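Local atomic coordinates of DotI (Legionella pneumophila, PDB entry 3WZ4), a protein that is an inner-membrane component of the type IVB secretion system, probably part of a membrane complex essential for secretion, represented here by its periplasmic domain. Residues Asn57-Val67 with Val98-Phe106; Arg87-Val98 with Gln109-Val120. All blocks are in the same frame, centred on the assembly; numbering follows the deposited sequence. Where two conformers were deposited one is given.

Contact 1: Asn57-Val67 with Val98-Phe106; sequences NLDAVKAKKLV and VTYQSASEF
S102 OG, set across from K64 and L66, is gripped from several sides. The backbone N-H groups of S104 and E105 both point to it, making an ST turn and an ST motif, and water 2 lies 2.7 Å from OG while donating to K64 O, so the hydroxyl is linked to the K64 carbonyl through one solvent molecule, which S104 OG also binds. Its torsion (chi1 65°) sets OG between the backbone N and the carbonyl carbon, where L66 CD2 also packs against it.

The helix itself stops in a Schellman motif. K65 takes positive phi as the C-prime residue, L66 N returns to V61 O, and the chain then swings into the sheet. There V67 and Q101 form an antiparallel hydrogen-bonded pair: V67 N reaches Q101 O at 2.9 Å in the carbonyl plane, whereas Q101 N to V67 O is longer, 3.3 Å, with the donor tilted 32° from the plane of the V67 carbonyl. Water 4 joins V67 O to Q101 NE2.

Y100 fills the angle between helix and strand. V61 CG2 meets its ring edge, 4.1 Å from CD2, and L66 CD1 packs on Y100 CB at 4.0 Å. At the far end of the ring, N57 ND2 comes to 3.5 Å from Y100 OH, the amide and ring planes 77° apart.

K64 extends across the E105 carboxylate, its CD methylene near both oxygens and NZ in a long salt bridge, 3.6 Å from OE1. With water doing much of the polar joining, the charged pair probably adds only modestly to a junction fixed by backbone bonds and the apolar packing of Y100.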
loop_
_atom_site.group_PDB
_atom_site.type_symbol
_atom_site.label_atom_id
_atom_site.label_comp_id
_atom_site.label_asym_id
_atom_site.label_seq_id
_atom_site.Cartn_x
_atom_site.Cartn_y
_atom_site.Cartn_z
ATOM N N ASN A 57 -5.965 4.486 -12.953
ATOM C CA ASN A 57 -6.955 4.136 -11.937
ATOM C C ASN A 57 -7.778 5.311 -11.414
ATOM O O ASN A 57 -9.003 5.316 -11.525
ATOM C CB ASN A 57 -6.278 3.397 -10.778
ATOM C CG ASN A 57 -5.604 2.113 -11.224
ATOM O OD1 ASN A 57 -5.543 1.817 -12.417
ATOM N ND2 ASN A 57 -5.090 1.345 -10.269
ATOM N N LEU A 58 -7.101 6.305 -10.848
ATOM C CA LEU A 58 -7.788 7.459 -10.272
ATOM C C LEU A 58 -8.682 8.166 -11.289
ATOM O O LEU A 58 -9.727 8.711 -10.929
ATOM C CB LEU A 58 -6.785 8.446 -9.671
ATOM C CG LEU A 58 -7.376 9.709 -9.035
ATOM C CD1 LEU A 58 -8.535 9.371 -8.107
ATOM C CD2 LEU A 58 -6.305 10.489 -8.291
ATOM N N ASP A 59 -8.270 8.156 -12.555
ATOM C CA ASP A 59 -9.043 8.799 -13.616
ATOM C C ASP A 59 -10.346 8.061 -13.884
ATOM O O ASP A 59 -11.384 8.684 -14.111
ATOM C CB ASP A 59 -8.221 8.908 -14.905
ATOM C CG ASP A 59 -7.169 9.998 -14.831
ATOM O OD1 ASP A 59 -7.448 11.051 -14.218
ATOM O OD2 ASP A 59 -6.061 9.802 -15.378
ATOM N N ALA A 60 -10.287 6.733 -13.854
ATOM C CA ALA A 60 -11.468 5.907 -14.083
ATOM C C ALA A 60 -12.409 5.923 -12.880
ATOM O O ALA A 60 -13.633 5.926 -13.033
ATOM C CB ALA A 60 -11.060 4.480 -14.417
ATOM N N VAL A 61 -11.832 5.924 -11.684
ATOM C CA VAL A 61 -12.623 5.983 -10.464
ATOM C C VAL A 61 -13.466 7.252 -10.442
ATOM O O VAL A 61 -14.657 7.208 -10.139
ATOM C CB VAL A 61 -11.732 5.921 -9.210
ATOM C CG1 VAL A 61 -12.535 6.260 -7.968
ATOM C CG2 VAL A 61 -11.100 4.541 -9.083
ATOM N N LYS A 62 -12.843 8.379 -10.772
ATOM C CA LYS A 62 -13.547 9.656 -10.832
ATOM C C LYS A 62 -14.558 9.684 -11.976
ATOM O O LYS A 62 -15.715 10.057 -11.781
ATOM C CB LYS A 62 -12.556 10.818 -10.965
ATOM C CG LYS A 62 -11.625 10.974 -9.765
ATOM C CD LYS A 62 -10.529 12.010 -10.004
ATOM C CE LYS A 62 -11.066 13.430 -9.923
ATOM N NZ LYS A 62 -9.963 14.434 -9.938
ATOM N N ALA A 63 -14.120 9.283 -13.164
ATOM C CA ALA A 63 -14.978 9.303 -14.345
ATOM C C ALA A 63 -16.218 8.429 -14.172
ATOM O O ALA A 63 -17.334 8.856 -14.462
ATOM C CB ALA A 63 -14.195 8.873 -15.579
ATOM N N LYS A 64 -16.015 7.202 -13.701
ATOM C CA LYS A 64 -17.118 6.266 -13.516
ATOM C C LYS A 64 -17.686 6.339 -12.100
ATOM O O LYS A 64 -18.598 5.592 -11.746
ATOM C CB LYS A 64 -16.667 4.840 -13.839
ATOM C CG LYS A 64 -16.196 4.654 -15.273
ATOM C CD LYS A 64 -15.711 3.236 -15.515
ATOM C CE LYS A 64 -15.233 3.057 -16.943
ATOM N NZ LYS A 64 -14.758 1.672 -17.202
ATOM N N LYS A 65 -17.137 7.246 -11.298
ATOM C CA LYS A 65 -17.612 7.462 -9.936
ATOM C C LYS A 65 -17.751 6.153 -9.165
ATOM O O LYS A 65 -18.854 5.748 -8.789
ATOM C CB LYS A 65 -18.930 8.237 -9.949
ATOM C CG LYS A 65 -18.824 9.574 -10.661
ATOM C CD LYS A 65 -20.046 10.439 -10.433
ATOM C CE LYS A 65 -19.815 11.844 -10.972
ATOM N NZ LYS A 65 -20.937 12.767 -10.649
ATOM N N LEU A 66 -16.617 5.503 -8.928
ATOM C CA LEU A 66 -16.598 4.194 -8.285
ATOM C C LEU A 66 -16.168 4.262 -6.825
ATOM O O LEU A 66 -15.643 5.273 -6.358
ATOM C CB LEU A 66 -15.645 3.261 -9.029
ATOM C CG LEU A 66 -15.807 3.183 -10.545
ATOM C CD1 LEU A 66 -14.611 2.479 -11.154
ATOM C CD2 LEU A 66 -17.108 2.488 -10.922
ATOM N N VAL A 67 -16.395 3.165 -6.117
ATOM C CA VAL A 67 -15.870 2.989 -4.775
ATOM C C VAL A 67 -14.895 1.825 -4.816
ATOM O O VAL A 67 -15.246 0.729 -5.255
ATOM C CB VAL A 67 -16.986 2.678 -3.763
ATOM C CG1 VAL A 67 -16.391 2.302 -2.416
ATOM C CG2 VAL A 67 -17.930 3.867 -3.627
ATOM N N VAL A 98 -9.124 -6.815 -5.362
ATOM C CA VAL A 98 -9.585 -5.435 -5.428
ATOM C C VAL A 98 -10.935 -5.354 -6.132
ATOM O O VAL A 98 -11.163 -6.037 -7.131
ATOM C CB VAL A 98 -8.567 -4.531 -6.155
ATOM C CG1 VAL A 98 -9.027 -3.087 -6.136
ATOM C CG2 VAL A 98 -7.190 -4.658 -5.516
ATOM N N THR A 99 -11.827 -4.522 -5.603
ATOM C CA THR A 99 -13.156 -4.343 -6.176
ATOM C C THR A 99 -13.436 -2.882 -6.534
ATOM O O THR A 99 -13.394 -2.002 -5.676
ATOM C CB THR A 99 -14.250 -4.843 -5.215
ATOM O OG1 THR A 99 -14.073 -6.244 -4.977
ATOM C CG2 THR A 99 -15.633 -4.604 -5.800
ATOM N N TYR A 100 -13.711 -2.636 -7.813
ATOM C CA TYR A 100 -14.156 -1.331 -8.288
ATOM C C TYR A 100 -15.635 -1.431 -8.638
ATOM O O TYR A 100 -16.010 -2.212 -9.513
ATOM C CB TYR A 100 -13.375 -0.926 -9.537
ATOM C CG TYR A 100 -11.880 -0.797 -9.344
ATOM C CD1 TYR A 100 -11.057 -1.916 -9.372
ATOM C CD2 TYR A 100 -11.290 0.447 -9.153
ATOM C CE1 TYR A 100 -9.688 -1.802 -9.205
ATOM C CE2 TYR A 100 -9.920 0.571 -8.985
ATOM C CZ TYR A 100 -9.126 -0.558 -9.011
ATOM O OH TYR A 100 -7.764 -0.444 -8.845
ATOM N N GLN A 101 -16.485 -0.655 -7.973
ATOM C CA GLN A 101 -17.918 -0.807 -8.209
ATOM C C GLN A 101 -18.746 0.463 -8.081
ATOM O O GLN A 101 -18.324 1.454 -7.482
ATOM C CB GLN A 101 -18.503 -1.896 -7.304
ATOM C CG GLN A 101 -18.618 -1.497 -5.847
ATOM C CD GLN A 101 -19.135 -2.628 -4.980
ATOM O OE1 GLN A 101 -20.293 -3.032 -5.092
ATOM N NE2 GLN A 101 -18.272 -3.152 -4.115
ATOM N N SER A 102 -19.940 0.403 -8.664
ATOM C CA SER A 102 -20.928 1.470 -8.590
ATOM C C SER A 102 -22.293 0.854 -8.858
ATOM O O SER A 102 -22.429 -0.367 -8.897
ATOM C CB SER A 102 -20.634 2.548 -9.631
ATOM O OG SER A 102 -20.787 2.038 -10.943
ATOM N N ALA A 103 -23.301 1.694 -9.049
ATOM C CA ALA A 103 -24.635 1.202 -9.370
ATOM C C ALA A 103 -24.635 0.441 -10.695
ATOM O O ALA A 103 -25.381 -0.522 -10.866
ATOM C CB ALA A 103 -25.631 2.352 -9.415
ATOM N N SER A 104 -23.784 0.868 -11.624
ATOM C CA SER A 104 -23.777 0.301 -12.968
ATOM C C SER A 104 -22.633 -0.686 -13.212
ATOM O O SER A 104 -22.722 -1.532 -14.102
ATOM C CB SER A 104 -23.737 1.418 -14.017
ATOM O OG SER A 104 -22.467 2.046 -14.048
ATOM N N GLU A 105 -21.566 -0.586 -12.426
ATOM C CA GLU A 105 -20.388 -1.421 -12.656
ATOM C C GLU A 105 -19.952 -2.250 -11.447
ATOM O O GLU A 105 -20.210 -1.887 -10.298
ATOM C CB GLU A 105 -19.211 -0.569 -13.136
ATOM C CG GLU A 105 -19.384 0.013 -14.528
ATOM C CD GLU A 105 -18.106 0.632 -15.055
ATOM O OE1 GLU A 105 -18.166 1.355 -16.071
ATOM O OE2 GLU A 105 -17.038 0.390 -14.451
ATOM N N PHE A 106 -19.285 -3.366 -11.731
ATOM C CA PHE A 106 -18.692 -4.216 -10.706
ATOM C C PHE A 106 -17.546 -5.017 -11.318
ATOM O O PHE A 106 -17.774 -5.972 -12.061
ATOM C CB PHE A 106 -19.740 -5.154 -10.108
ATOM C CG PHE A 106 -19.244 -5.954 -8.933
ATOM C CD1 PHE A 106 -18.548 -7.137 -9.125
ATOM C CD2 PHE A 106 -19.482 -5.527 -7.637
ATOM C CE1 PHE A 106 -18.095 -7.876 -8.047
ATOM C CE2 PHE A 106 -19.033 -6.261 -6.556
ATOM C CZ PHE A 106 -18.339 -7.437 -6.761
HETATM O O HOH W 1 -6.886 1.394 -7.536
HETATM O O HOH W 2 -20.186 3.689 -12.984
HETATM O O HOH W 3 -19.952 4.336 -6.619
HETATM O O HOH W 4 -15.569 -1.697 -3.957
#

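Contact 2: Arg87-Val98 with Gln109-Val120; sequences RYSWRVQMPILV and QNNVVTMLITRV
The W90 indole and R119 meet edge-on: R119 CG comes to the ring rim near its plane, 3.6 Å from CZ3, and CD follows in plane beside CH2. Y88 CD1 lies over one indole face, offset toward the rim, while NE1 is bound by D7. Bends at chi2 (-117°) and chi3 fold R119 along this edge, leaving the guanidinium plane 54° from the ring; its NH1 reaches the backbone carbonyl of H3. Farther along, in one of its two modelled conformers, the R91 guanidinium has L116 CD1 over one face, 4.1 Å from NH2, and R87 CD lies against R119 O at 3.4 Å.

From S89–T118 to V98–Q109 the strands pair continuously. Reciprocal N-H...O bonds join the hydrogen-bonded pairs, such as W90 N to I117 O at 2.7 Å. V92, M94, I96, V113, M115 and I117 share one face: I96 CD1 touches V113 CG2 at 3.7 Å, V92 CG1 meets M115 CE at 4.1 Å, and A14 of helix 7-21 covers V92 and M115. R91, Q93, T114 and L116 occupy the other face, where Q93 CG lies 3.4 Å from V112 CG1.

A long antiparallel hairpin, its strands at 154° and one apolar face turned to a helix, is consistent with the curved sheet of the NTF2-like fold to whose clan this family belongs.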
loop_
_atom_site.group_PDB
_atom_site.type_symbol
_atom_site.label_atom_id
_atom_site.label_comp_id
_atom_site.label_asym_id
_atom_site.label_seq_id
_atom_site.Cartn_x
_atom_site.Cartn_y
_atom_site.Cartn_z
ATOM N N ARG A 87 19.952 0.372 7.225
ATOM C CA ARG A 87 18.648 0.272 7.873
ATOM C C ARG A 87 18.023 -1.112 7.694
ATOM O O ARG A 87 17.937 -1.627 6.578
ATOM C CB ARG A 87 17.709 1.361 7.345
ATOM C CG ARG A 87 18.297 2.760 7.440
ATOM C CD ARG A 87 17.269 3.837 7.138
ATOM N NE ARG A 87 16.639 3.655 5.834
ATOM C CZ ARG A 87 16.034 4.627 5.160
ATOM N NH1 ARG A 87 15.986 5.855 5.663
ATOM N NH2 ARG A 87 15.480 4.375 3.980
ATOM N N TYR A 88 17.592 -1.712 8.800
ATOM C CA TYR A 88 16.971 -3.026 8.743
ATOM C C TYR A 88 15.695 -2.950 7.920
ATOM O O TYR A 88 14.915 -2.008 8.058
ATOM C CB TYR A 88 16.672 -3.564 10.145
ATOM C CG TYR A 88 16.609 -5.076 10.191
ATOM C CD1 TYR A 88 15.427 -5.754 9.920
ATOM C CD2 TYR A 88 17.741 -5.825 10.483
ATOM C CE1 TYR A 88 15.371 -7.134 9.952
ATOM C CE2 TYR A 88 17.693 -7.206 10.518
ATOM C CZ TYR A 88 16.509 -7.853 10.252
ATOM O OH TYR A 88 16.460 -9.223 10.285
ATOM N N SER A 89 15.485 -3.944 7.062
ATOM C CA SER A 89 14.383 -3.894 6.111
ATOM C C SER A 89 13.663 -5.230 5.949
ATOM O O SER A 89 14.187 -6.282 6.308
ATOM C CB SER A 89 14.890 -3.408 4.753
ATOM O OG SER A 89 15.523 -2.149 4.873
ATOM N N TRP A 90 12.457 -5.167 5.396
ATOM C CA TRP A 90 11.639 -6.344 5.146
ATOM C C TRP A 90 11.004 -6.239 3.774
ATOM O O TRP A 90 10.391 -5.222 3.446
ATOM C CB TRP A 90 10.497 -6.441 6.162
ATOM C CG TRP A 90 10.909 -6.650 7.581
ATOM C CD1 TRP A 90 10.978 -7.841 8.249
ATOM C CD2 TRP A 90 11.277 -5.640 8.523
ATOM N NE1 TRP A 90 11.377 -7.632 9.546
ATOM C CE2 TRP A 90 11.568 -6.289 9.740
ATOM C CE3 TRP A 90 11.393 -4.248 8.456
ATOM C CZ2 TRP A 90 11.972 -5.595 10.878
ATOM C CZ3 TRP A 90 11.794 -3.561 9.587
ATOM C CH2 TRP A 90 12.079 -4.235 10.781
ATOM N N ARG A 91 11.139 -7.284 2.967
ATOM C CA ARG A 91 10.408 -7.344 1.708
ATOM C C ARG A 91 9.162 -8.198 1.914
ATOM O O ARG A 91 9.250 -9.414 2.086
ATOM C CB ARG A 91 11.287 -7.895 0.583
ATOM C CG ARG A 91 10.929 -7.336 -0.788
ATOM C CD ARG A 91 11.928 -7.753 -1.860
ATOM N NE ARG A 91 13.267 -7.211 -1.626
ATOM C CZ ARG A 91 13.680 -6.020 -2.050
ATOM N NH1 ARG A 91 12.858 -5.230 -2.726
ATOM N NH2 ARG A 91 14.916 -5.617 -1.793
ATOM N N VAL A 92 8.004 -7.544 1.914
ATOM C CA VAL A 92 6.738 -8.204 2.216
ATOM C C VAL A 92 5.807 -8.303 1.011
ATOM O O VAL A 92 5.625 -7.337 0.273
ATOM C CB VAL A 92 5.994 -7.472 3.349
ATOM C CG1 VAL A 92 4.584 -8.018 3.504
ATOM C CG2 VAL A 92 6.774 -7.584 4.655
ATOM N N GLN A 93 5.207 -9.474 0.832
ATOM C CA GLN A 93 4.325 -9.717 -0.297
ATOM C C GLN A 93 2.970 -10.242 0.166
ATOM O O GLN A 93 2.892 -11.066 1.077
ATOM C CB GLN A 93 4.970 -10.711 -1.260
ATOM C CG GLN A 93 4.178 -10.940 -2.532
ATOM C CD GLN A 93 4.934 -11.779 -3.538
ATOM O OE1 GLN A 93 5.755 -11.265 -4.298
ATOM N NE2 GLN A 93 4.672 -13.083 -3.540
HETATM N N MSE A 94 1.907 -9.753 -0.464
HETATM C CA MSE A 94 0.555 -10.181 -0.124
HETATM C C MSE A 94 -0.368 -10.063 -1.329
HETATM O O MSE A 94 -0.395 -9.031 -1.995
HETATM C CB MSE A 94 -0.002 -9.353 1.039
HETATM C CG MSE A 94 -1.253 -9.950 1.677
HETATM SE SE MSE A 94 -1.979 -8.876 3.140
HETATM C CE MSE A 94 -2.667 -7.385 2.086
ATOM N N PRO A 95 -1.122 -11.132 -1.618
ATOM C CA PRO A 95 -2.121 -11.112 -2.689
ATOM C C PRO A 95 -3.436 -10.516 -2.191
ATOM O O PRO A 95 -3.809 -10.725 -1.038
ATOM C CB PRO A 95 -2.305 -12.595 -3.007
ATOM C CG PRO A 95 -2.084 -13.270 -1.693
ATOM C CD PRO A 95 -1.037 -12.452 -0.968
ATOM N N ILE A 96 -4.130 -9.782 -3.051
ATOM C CA ILE A 96 -5.380 -9.144 -2.660
ATOM C C ILE A 96 -6.432 -9.244 -3.755
ATOM O O ILE A 96 -6.110 -9.463 -4.924
ATOM C CB ILE A 96 -5.172 -7.646 -2.320
ATOM C CG1 ILE A 96 -4.694 -6.879 -3.555
ATOM C CG2 ILE A 96 -4.190 -7.484 -1.175
ATOM C CD1 ILE A 96 -4.456 -5.402 -3.306
ATOM N N LEU A 97 -7.692 -9.083 -3.365
ATOM C CA LEU A 97 -8.784 -8.984 -4.322
ATOM C C LEU A 97 -9.353 -7.570 -4.293
ATOM O O LEU A 97 -9.985 -7.170 -3.319
ATOM C CB LEU A 97 -9.884 -9.996 -4.002
ATOM C CG LEU A 97 -11.072 -9.981 -4.969
ATOM C CD1 LEU A 97 -10.617 -10.362 -6.373
ATOM C CD2 LEU A 97 -12.189 -10.901 -4.485
ATOM N N VAL A 98 -9.124 -6.815 -5.362
ATOM C CA VAL A 98 -9.585 -5.435 -5.428
ATOM C C VAL A 98 -10.935 -5.354 -6.132
ATOM O O VAL A 98 -11.163 -6.037 -7.131
ATOM C CB VAL A 98 -8.567 -4.531 -6.155
ATOM C CG1 VAL A 98 -9.027 -3.087 -6.136
ATOM C CG2 VAL A 98 -7.190 -4.658 -5.516
ATOM N N GLN A 109 -10.212 -7.458 -9.410
ATOM C CA GLN A 109 -8.859 -7.808 -9.827
ATOM C C GLN A 109 -8.119 -8.569 -8.734
ATOM O O GLN A 109 -8.122 -8.160 -7.572
ATOM C CB GLN A 109 -8.055 -6.550 -10.163
ATOM C CG GLN A 109 -8.518 -5.788 -11.387
ATOM C CD GLN A 109 -7.647 -4.574 -11.665
ATOM O OE1 GLN A 109 -6.955 -4.076 -10.775
ATOM N NE2 GLN A 109 -7.670 -4.099 -12.904
ATOM N N ASN A 110 -7.484 -9.675 -9.106
ATOM C CA ASN A 110 -6.549 -10.341 -8.211
ATOM C C ASN A 110 -5.163 -9.755 -8.410
ATOM O O ASN A 110 -4.552 -9.929 -9.464
ATOM C CB ASN A 110 -6.519 -11.851 -8.456
ATOM C CG ASN A 110 -7.828 -12.526 -8.105
ATOM O OD1 ASN A 110 -8.188 -12.642 -6.932
ATOM N ND2 ASN A 110 -8.546 -12.986 -9.122
ATOM N N ASN A 111 -4.671 -9.048 -7.400
ATOM C CA ASN A 111 -3.352 -8.437 -7.477
ATOM C C ASN A 111 -2.409 -8.975 -6.413
ATOM O O ASN A 111 -2.843 -9.504 -5.389
ATOM C CB ASN A 111 -3.454 -6.912 -7.354
ATOM C CG ASN A 111 -4.130 -6.272 -8.550
ATOM O OD1 ASN A 111 -3.890 -6.658 -9.694
ATOM N ND2 ASN A 111 -4.984 -5.286 -8.292
ATOM N N VAL A 112 -1.114 -8.841 -6.668
ATOM C CA VAL A 112 -0.108 -9.129 -5.660
ATOM C C VAL A 112 0.641 -7.845 -5.333
ATOM O O VAL A 112 1.186 -7.192 -6.222
ATOM C CB VAL A 112 0.893 -10.188 -6.140
ATOM C CG1 VAL A 112 1.794 -10.616 -4.993
ATOM C CG2 VAL A 112 0.153 -11.381 -6.705
ATOM N N VAL A 113 0.646 -7.476 -4.059
ATOM C CA VAL A 113 1.366 -6.289 -3.617
ATOM C C VAL A 113 2.717 -6.690 -3.035
ATOM O O VAL A 113 2.806 -7.595 -2.203
ATOM C CB VAL A 113 0.569 -5.502 -2.559
ATOM C CG1 VAL A 113 1.353 -4.286 -2.100
ATOM C CG2 VAL A 113 -0.790 -5.090 -3.110
ATOM N N THR A 114 3.773 -6.026 -3.486
ATOM C CA THR A 114 5.097 -6.269 -2.937
ATOM C C THR A 114 5.660 -4.968 -2.386
ATOM O O THR A 114 5.737 -3.961 -3.092
ATOM C CB THR A 114 6.049 -6.864 -3.986
ATOM O OG1 THR A 114 5.390 -7.936 -4.672
ATOM C CG2 THR A 114 7.309 -7.396 -3.322
HETATM N N MSE A 115 6.041 -4.992 -1.115
HETATM C CA MSE A 115 6.499 -3.793 -0.430
HETATM C C MSE A 115 7.901 -3.968 0.141
HETATM O O MSE A 115 8.234 -5.017 0.697
HETATM C CB MSE A 115 5.534 -3.427 0.703
HETATM C CG MSE A 115 4.136 -3.030 0.249
HETATM SE SE MSE A 115 2.829 -3.068 1.711
HETATM C CE MSE A 115 2.501 -4.991 1.775
ATOM N N LEU A 116 8.723 -2.938 -0.008
ATOM C CA LEU A 116 9.974 -2.867 0.727
ATOM C C LEU A 116 9.747 -1.970 1.935
ATOM O O LEU A 116 9.414 -0.796 1.793
ATOM C CB LEU A 116 11.108 -2.328 -0.150
ATOM C CG LEU A 116 12.455 -2.135 0.553
ATOM C CD1 LEU A 116 12.991 -3.460 1.073
ATOM C CD2 LEU A 116 13.468 -1.471 -0.372
ATOM N N ILE A 117 9.903 -2.534 3.125
ATOM C CA ILE A 117 9.675 -1.788 4.354
ATOM C C ILE A 117 10.987 -1.587 5.102
ATOM O O ILE A 117 11.763 -2.528 5.269
ATOM C CB ILE A 117 8.653 -2.511 5.256
ATOM C CG1 ILE A 117 7.287 -2.551 4.569
ATOM C CG2 ILE A 117 8.561 -1.838 6.620
ATOM C CD1 ILE A 117 6.225 -3.268 5.368
ATOM N N THR A 118 11.239 -0.357 5.537
ATOM C CA THR A 118 12.485 -0.045 6.227
ATOM C C THR A 118 12.261 0.692 7.542
ATOM O O THR A 118 11.319 1.470 7.683
ATOM C CB THR A 118 13.420 0.799 5.342
ATOM O OG1 THR A 118 12.830 2.083 5.111
ATOM C CG2 THR A 118 13.653 0.109 4.007
ATOM N N ARG A 119 13.139 0.435 8.506
ATOM C CA ARG A 119 13.120 1.162 9.764
ATOM C C ARG A 119 13.511 2.613 9.526
ATOM O O ARG A 119 14.479 2.894 8.823
ATOM C CB ARG A 119 14.090 0.530 10.758
ATOM C CG ARG A 119 13.773 -0.907 11.104
ATOM C CD ARG A 119 13.455 -1.046 12.581
ATOM N NE ARG A 119 14.438 -0.356 13.411
ATOM C CZ ARG A 119 14.388 -0.305 14.737
ATOM N NH1 ARG A 119 13.402 -0.909 15.390
ATOM N NH2 ARG A 119 15.325 0.349 15.412
ATOM N N VAL A 120 12.749 3.529 10.109
ATOM C CA VAL A 120 13.063 4.948 10.035
ATOM C C VAL A 120 12.990 5.556 11.430
ATOM O O VAL A 120 12.669 4.866 12.399
ATOM C CB VAL A 120 12.106 5.703 9.089
ATOM C CG1 VAL A 120 12.318 5.256 7.650
ATOM C CG2 VAL A 120 10.656 5.496 9.516
HETATM O O HOH W 5 -5.822 -12.396 -4.885
#

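Overall arrangement
Strand 87-101 runs through both contacts, which share V98 and lie with centres about 24 Å apart. Contact 2 is the more central, about 7 Å from the centre of the chain against about 19 Å for contact 1, and buries nearly three times the surface. Its chemistry is regular: direct backbone pairing over nearly the whole length and an apolar face partly covered by helix 7-21. Contact 1 is peripheral, joining helix 57-63 and the start of strand 67-84 to the end of strand 87-101 and the turn after it; it rests on one strand pair and the packing round Y100, with waters and a long ion pair at its surface. Packing of Y100 CE1 against Q109 OE1, 3.9 Å apart, connects the two.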